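Local coordinates for protein glucuronan lyase A (Trichoderma reesei, PDB 2ZZJ) that probably cleaves beta-1,4-linked glucuronan within the chain as a family 20 polysaccharide lyase with a beta-jelly roll fold that carries a calcium ion, at residues A[17-21]-A[48-52]; A[151-157]-A[169-173]. One frame throughout, in Å; residues are numbered along the deposited sequence.

Contact 1 of 2, residues A[17-21]-A[48-52]; sequences RKENQ and YTGRY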
# COMPACT_ATOMS: atom_id res chain seq x y z
N ARG A 17 13.26 2.78 -0.87
CA ARG A 17 13.12 4.25 -0.79
C ARG A 17 13.11 4.63 0.68
O ARG A 17 12.27 4.14 1.43
CB ARG A 17 11.83 4.67 -1.48
CG ARG A 17 11.51 6.18 -1.49
CD ARG A 17 10.20 6.51 -2.27
NE ARG A 17 10.27 6.08 -3.66
CZ ARG A 17 9.85 4.90 -4.13
NH1 ARG A 17 9.22 3.99 -3.34
NH2 ARG A 17 10.05 4.63 -5.42
N LYS A 18 14.09 5.43 1.11
CA LYS A 18 14.20 5.88 2.50
C LYS A 18 14.33 7.39 2.47
O LYS A 18 15.43 7.91 2.63
CB LYS A 18 15.47 5.34 3.17
CG LYS A 18 15.75 3.87 3.05
CD LYS A 18 17.27 3.67 3.18
CE LYS A 18 17.74 2.51 2.34
NZ LYS A 18 18.94 2.84 1.46
N GLU A 19 13.22 8.07 2.27
CA GLU A 19 13.19 9.51 2.08
C GLU A 19 13.51 10.26 3.39
O GLU A 19 13.04 9.89 4.49
CB GLU A 19 11.81 9.89 1.54
CG GLU A 19 11.75 10.99 0.57
CD GLU A 19 10.42 11.05 -0.18
OE1 GLU A 19 10.33 11.81 -1.19
OE2 GLU A 19 9.46 10.36 0.23
N ASN A 20 14.33 11.32 3.28
CA ASN A 20 14.63 12.17 4.45
C ASN A 20 15.32 11.38 5.57
O ASN A 20 16.37 10.80 5.34
CB ASN A 20 13.34 12.89 4.92
CG ASN A 20 13.60 14.00 5.95
OD1 ASN A 20 12.68 14.38 6.68
ND2 ASN A 20 14.82 14.50 6.01
N GLN A 21 14.74 11.33 6.76
CA GLN A 21 15.32 10.53 7.84
C GLN A 21 14.77 9.10 7.94
O GLN A 21 15.05 8.39 8.89
CB GLN A 21 15.17 11.25 9.18
CG GLN A 21 16.10 12.48 9.33
CD GLN A 21 16.06 13.14 10.72
OE1 GLN A 21 15.81 12.49 11.74
NE2 GLN A 21 16.34 14.44 10.75
N TYR A 48 10.90 20.88 6.77
CA TYR A 48 11.04 20.10 5.53
C TYR A 48 9.77 20.18 4.70
O TYR A 48 8.66 20.10 5.25
CB TYR A 48 11.42 18.66 5.94
CG TYR A 48 11.46 17.57 4.87
CD1 TYR A 48 12.51 17.48 3.96
CD2 TYR A 48 10.47 16.57 4.85
CE1 TYR A 48 12.57 16.45 3.02
CE2 TYR A 48 10.52 15.52 3.92
CZ TYR A 48 11.57 15.47 3.01
OH TYR A 48 11.62 14.46 2.07
N THR A 49 9.93 20.40 3.40
CA THR A 49 8.78 20.57 2.52
C THR A 49 8.56 19.36 1.61
O THR A 49 7.63 19.36 0.82
CB THR A 49 8.91 21.82 1.62
OG1 THR A 49 10.16 21.76 0.94
CG2 THR A 49 8.87 23.09 2.45
N GLY A 50 9.43 18.36 1.73
CA GLY A 50 9.34 17.13 0.91
C GLY A 50 8.45 16.03 1.50
O GLY A 50 7.63 16.28 2.40
N ARG A 51 8.61 14.81 1.00
CA ARG A 51 7.71 13.71 1.37
C ARG A 51 8.40 12.67 2.23
O ARG A 51 9.60 12.75 2.46
CB ARG A 51 7.03 13.11 0.12
CG ARG A 51 5.98 14.04 -0.46
CD ARG A 51 5.26 13.48 -1.66
NE ARG A 51 4.25 14.39 -2.23
CZ ARG A 51 4.52 15.37 -3.09
NH1 ARG A 51 5.77 15.58 -3.49
NH2 ARG A 51 3.54 16.14 -3.57
N TYR A 52 7.62 11.72 2.76
CA TYR A 52 8.08 10.88 3.84
C TYR A 52 7.77 9.41 3.50
O TYR A 52 6.99 8.76 4.20
CB TYR A 52 7.34 11.26 5.11
CG TYR A 52 7.72 12.59 5.76
CD1 TYR A 52 8.78 12.67 6.67
CD2 TYR A 52 6.96 13.76 5.52
CE1 TYR A 52 9.10 13.91 7.31
CE2 TYR A 52 7.28 14.98 6.16
CZ TYR A 52 8.34 15.03 7.04
OH TYR A 52 8.63 16.23 7.69
O HOH W 1 10.42 14.42 -1.41
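Asn20 lays its side-chain amide flat over the ring of Tyr48, the two planes 18° apart and the chains running past each other in opposite directions. Its OD1 sits above the middle of the ring, 3.6 Å from Tyr48 CD2, while Asn20 CB rests over the phenol end, 3.7 Å from Tyr48 CZ. Gly50 N covers the other face, so the phenol is held between backbone and amide. With CG anti to the backbone N (chi1 -169°), Asn20 also brings OD1 to 3.7 Å from Tyr52 CE1; the same oxygen accepts a hydrogen bond from outside, at Thr45 OG1.

The polar links are of another kind. Tyr48 OH donates to Arg51 O at 2.7 Å, in the carbonyl plane and on a lone pair, which ties the phenol to its own loop and, with the packing on both faces, helps hold the ring. Glu19 stretches out alongside Arg51, and a single water joins them, giving a hydrogen to Glu19 OE1 (2.6 Å) and accepting one from Arg51 N (3.0 Å). The guanidinium of Arg51 leads away, leaving the two charges unpaired with each other; Glu19 OE2 is bonded instead to His53 ND1.

Backbone bonds Glu19-His53 and Arg17-Glu55 continue this meeting into the pairing of strands 15-18 and 53-63: surface packing at the edge of a jelly-roll sheet, where the loop leading into strand 53-63 meets the end of strand 15-18.

Contact 2 of 2, residues A[151-157]-A[169-173]; sequences WHRVVLQ and KIWFD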
# COMPACT_ATOMS: atom_id res chain seq x y z
N TRP A 151 0.72 -8.52 14.58
CA TRP A 151 0.80 -8.79 13.12
C TRP A 151 -0.59 -8.94 12.54
O TRP A 151 -1.40 -9.79 13.01
CB TRP A 151 1.61 -10.04 12.83
CG TRP A 151 3.08 -9.81 12.98
CD1 TRP A 151 3.88 -10.14 14.06
CD2 TRP A 151 3.91 -9.18 12.03
NE1 TRP A 151 5.17 -9.76 13.81
CE2 TRP A 151 5.22 -9.17 12.56
CE3 TRP A 151 3.68 -8.60 10.77
CZ2 TRP A 151 6.30 -8.60 11.87
CZ3 TRP A 151 4.74 -8.06 10.08
CH2 TRP A 151 6.04 -8.06 10.64
N HIS A 152 -0.88 -8.16 11.51
CA HIS A 152 -2.11 -8.28 10.73
C HIS A 152 -1.80 -8.76 9.32
O HIS A 152 -0.70 -8.57 8.86
CB HIS A 152 -2.82 -6.94 10.67
CG HIS A 152 -3.22 -6.44 12.02
ND1 HIS A 152 -4.14 -7.10 12.82
CD2 HIS A 152 -2.80 -5.37 12.73
CE1 HIS A 152 -4.28 -6.45 13.96
NE2 HIS A 152 -3.50 -5.37 13.93
N ARG A 153 -2.77 -9.41 8.68
CA ARG A 153 -2.54 -10.07 7.43
C ARG A 153 -3.60 -9.61 6.46
O ARG A 153 -4.81 -9.75 6.74
CB ARG A 153 -2.62 -11.62 7.60
CG ARG A 153 -1.51 -12.22 8.50
CD ARG A 153 -1.89 -12.21 10.00
NE ARG A 153 -3.09 -13.00 10.30
CZ ARG A 153 -3.85 -12.81 11.39
NH1 ARG A 153 -3.55 -11.84 12.27
NH2 ARG A 153 -4.93 -13.56 11.59
N VAL A 154 -3.15 -9.11 5.31
CA VAL A 154 -4.03 -8.46 4.34
C VAL A 154 -3.92 -9.26 3.05
O VAL A 154 -2.80 -9.62 2.63
CB VAL A 154 -3.60 -6.98 4.05
CG1 VAL A 154 -4.43 -6.38 2.90
CG2 VAL A 154 -3.71 -6.11 5.31
N VAL A 155 -5.09 -9.60 2.48
CA VAL A 155 -5.13 -10.22 1.16
C VAL A 155 -6.07 -9.39 0.29
O VAL A 155 -7.19 -9.01 0.75
CB VAL A 155 -5.57 -11.69 1.19
CG1 VAL A 155 -5.66 -12.26 -0.26
CG2 VAL A 155 -4.62 -12.56 2.06
N LEU A 156 -5.61 -9.07 -0.92
CA LEU A 156 -6.43 -8.38 -1.91
C LEU A 156 -6.66 -9.32 -3.08
O LEU A 156 -5.74 -10.00 -3.54
CB LEU A 156 -5.75 -7.11 -2.43
CG LEU A 156 -5.04 -6.20 -1.42
CD1 LEU A 156 -4.29 -5.07 -2.17
CD2 LEU A 156 -6.03 -5.61 -0.50
N GLN A 157 -7.89 -9.38 -3.56
CA GLN A 157 -8.12 -10.03 -4.86
C GLN A 157 -8.71 -8.97 -5.77
O GLN A 157 -9.79 -8.49 -5.48
CB GLN A 157 -9.08 -11.19 -4.71
CG GLN A 157 -9.45 -11.82 -6.06
CD GLN A 157 -10.52 -12.88 -5.94
OE1 GLN A 157 -11.10 -13.08 -4.87
NE2 GLN A 157 -10.81 -13.55 -7.06
N LYS A 169 -11.76 -6.96 -3.76
CA LYS A 169 -12.07 -7.78 -2.61
C LYS A 169 -10.89 -7.73 -1.65
O LYS A 169 -9.75 -7.77 -2.10
CB LYS A 169 -12.31 -9.23 -3.05
CG LYS A 169 -13.43 -9.32 -4.10
CD LYS A 169 -13.55 -10.70 -4.76
CE LYS A 169 -13.95 -11.77 -3.77
NZ LYS A 169 -14.16 -13.11 -4.48
N ILE A 170 -11.17 -7.63 -0.35
CA ILE A 170 -10.13 -7.51 0.69
C ILE A 170 -10.47 -8.40 1.89
O ILE A 170 -11.62 -8.42 2.36
CB ILE A 170 -10.00 -6.05 1.18
CG1 ILE A 170 -9.71 -5.08 0.02
CG2 ILE A 170 -8.92 -5.92 2.32
CD1 ILE A 170 -9.57 -3.59 0.41
N TRP A 171 -9.45 -9.10 2.40
CA TRP A 171 -9.53 -9.91 3.60
C TRP A 171 -8.58 -9.28 4.62
O TRP A 171 -7.48 -8.79 4.24
CB TRP A 171 -9.04 -11.34 3.35
CG TRP A 171 -9.99 -12.24 2.65
CD1 TRP A 171 -10.77 -13.22 3.22
CD2 TRP A 171 -10.27 -12.26 1.26
NE1 TRP A 171 -11.51 -13.85 2.25
CE2 TRP A 171 -11.22 -13.29 1.03
CE3 TRP A 171 -9.78 -11.54 0.16
CZ2 TRP A 171 -11.70 -13.60 -0.25
CZ3 TRP A 171 -10.26 -11.87 -1.13
CH2 TRP A 171 -11.22 -12.87 -1.31
N PHE A 172 -8.98 -9.31 5.89
CA PHE A 172 -8.13 -8.80 6.99
C PHE A 172 -8.12 -9.86 8.09
O PHE A 172 -9.19 -10.30 8.55
CB PHE A 172 -8.69 -7.48 7.53
CG PHE A 172 -7.82 -6.84 8.59
CD1 PHE A 172 -6.72 -6.05 8.22
CD2 PHE A 172 -8.10 -7.01 9.94
CE1 PHE A 172 -5.91 -5.46 9.21
CE2 PHE A 172 -7.31 -6.43 10.92
CZ PHE A 172 -6.22 -5.65 10.56
N ASP A 173 -6.94 -10.31 8.48
CA ASP A 173 -6.78 -11.35 9.51
C ASP A 173 -7.68 -12.57 9.27
O ASP A 173 -8.30 -13.10 10.21
CB ASP A 173 -6.97 -10.77 10.92
CG ASP A 173 -5.88 -9.78 11.29
OD1 ASP A 173 -4.96 -9.59 10.46
OD2 ASP A 173 -5.89 -9.22 12.39
O HOH W 2 -5.15 -10.95 14.72
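Asp173 grips His152 and Arg153 with both carboxylate oxygens. OD2 takes the hydrogen of His152 ND1 at 2.8 Å on its syn lone pair, nearly straight at 163° and close to the imidazole plane, while OD1 receives Arg153 N, also at 2.8 Å. His152 NE2 bonds Ser147 O, so both ring nitrogens are engaged and the imidazole's rotation is fixed. Phe172 CZ presses on one face of that ring, 3.4 Å from His152 CG, although the two aromatic planes are slid apart and barely overlap.

Farther along, the antiparallel ladder is regular, with Val155 and Trp171 a hydrogen-bonded pair. Val154, Leu156, Ile170 and Phe172 share one face of the sheet, where Leu156 CD2 packs on Ile170 CG1 at 3.8 Å, and all four are buried.

The opposite face is more polar and nearer solvent: Arg153, Gln157, Lys169 and Trp171 are partly exposed, though Val155 between them is buried. Gln157 and Lys169 run side by side, and NZ reaches Gln157 OE1 from above the amide plane (3.1 Å); Gln157 NE2 turns to Glu67. Bent at its second and third torsions, Arg153 folds its guanidinium over the carboxylate of Asp173, planes 9° apart, with NH1 3.2 Å from OD1. No guanidinium N-H points at that oxygen, so the attraction is of charges alone; NH1 instead donates to Trp151 O and to a water that bridges to Asp173 OD2, and NE pairs with Asp236. A leucine in place of Arg153 would probably leave Asp236 without this partner and Asp173 without the charge stacked on it. A carboxylate so surrounded by donors and positive charge is likely to stay ionised; with Ser147 O also able only to accept, both imidazole nitrogens probably carry a hydrogen, and His152 is likely to be the cation.

In the fold
Contacts 1 and 2 lie on opposite sides of the chain's centre, their own centres 28 Å apart and their nearest atoms about 16 Å apart, and they follow one another along the sequence. Each belongs to a different antiparallel sheet of the jelly roll: 17-21 with 48-52 adjoins the sheet containing strand 53-63, whereas 151-157 with 169-173 is part of the hairpin of strands 152-160 and 166-172 in the other. The calcium ion, bound at Asp7, Lys33, Ser36 and Asp222, is nearer to contact 2: the side chain of Trp151 comes within about 7 Å of the metal and about 4 Å of the Asp222 side chain. Contact 1 is remote from that site.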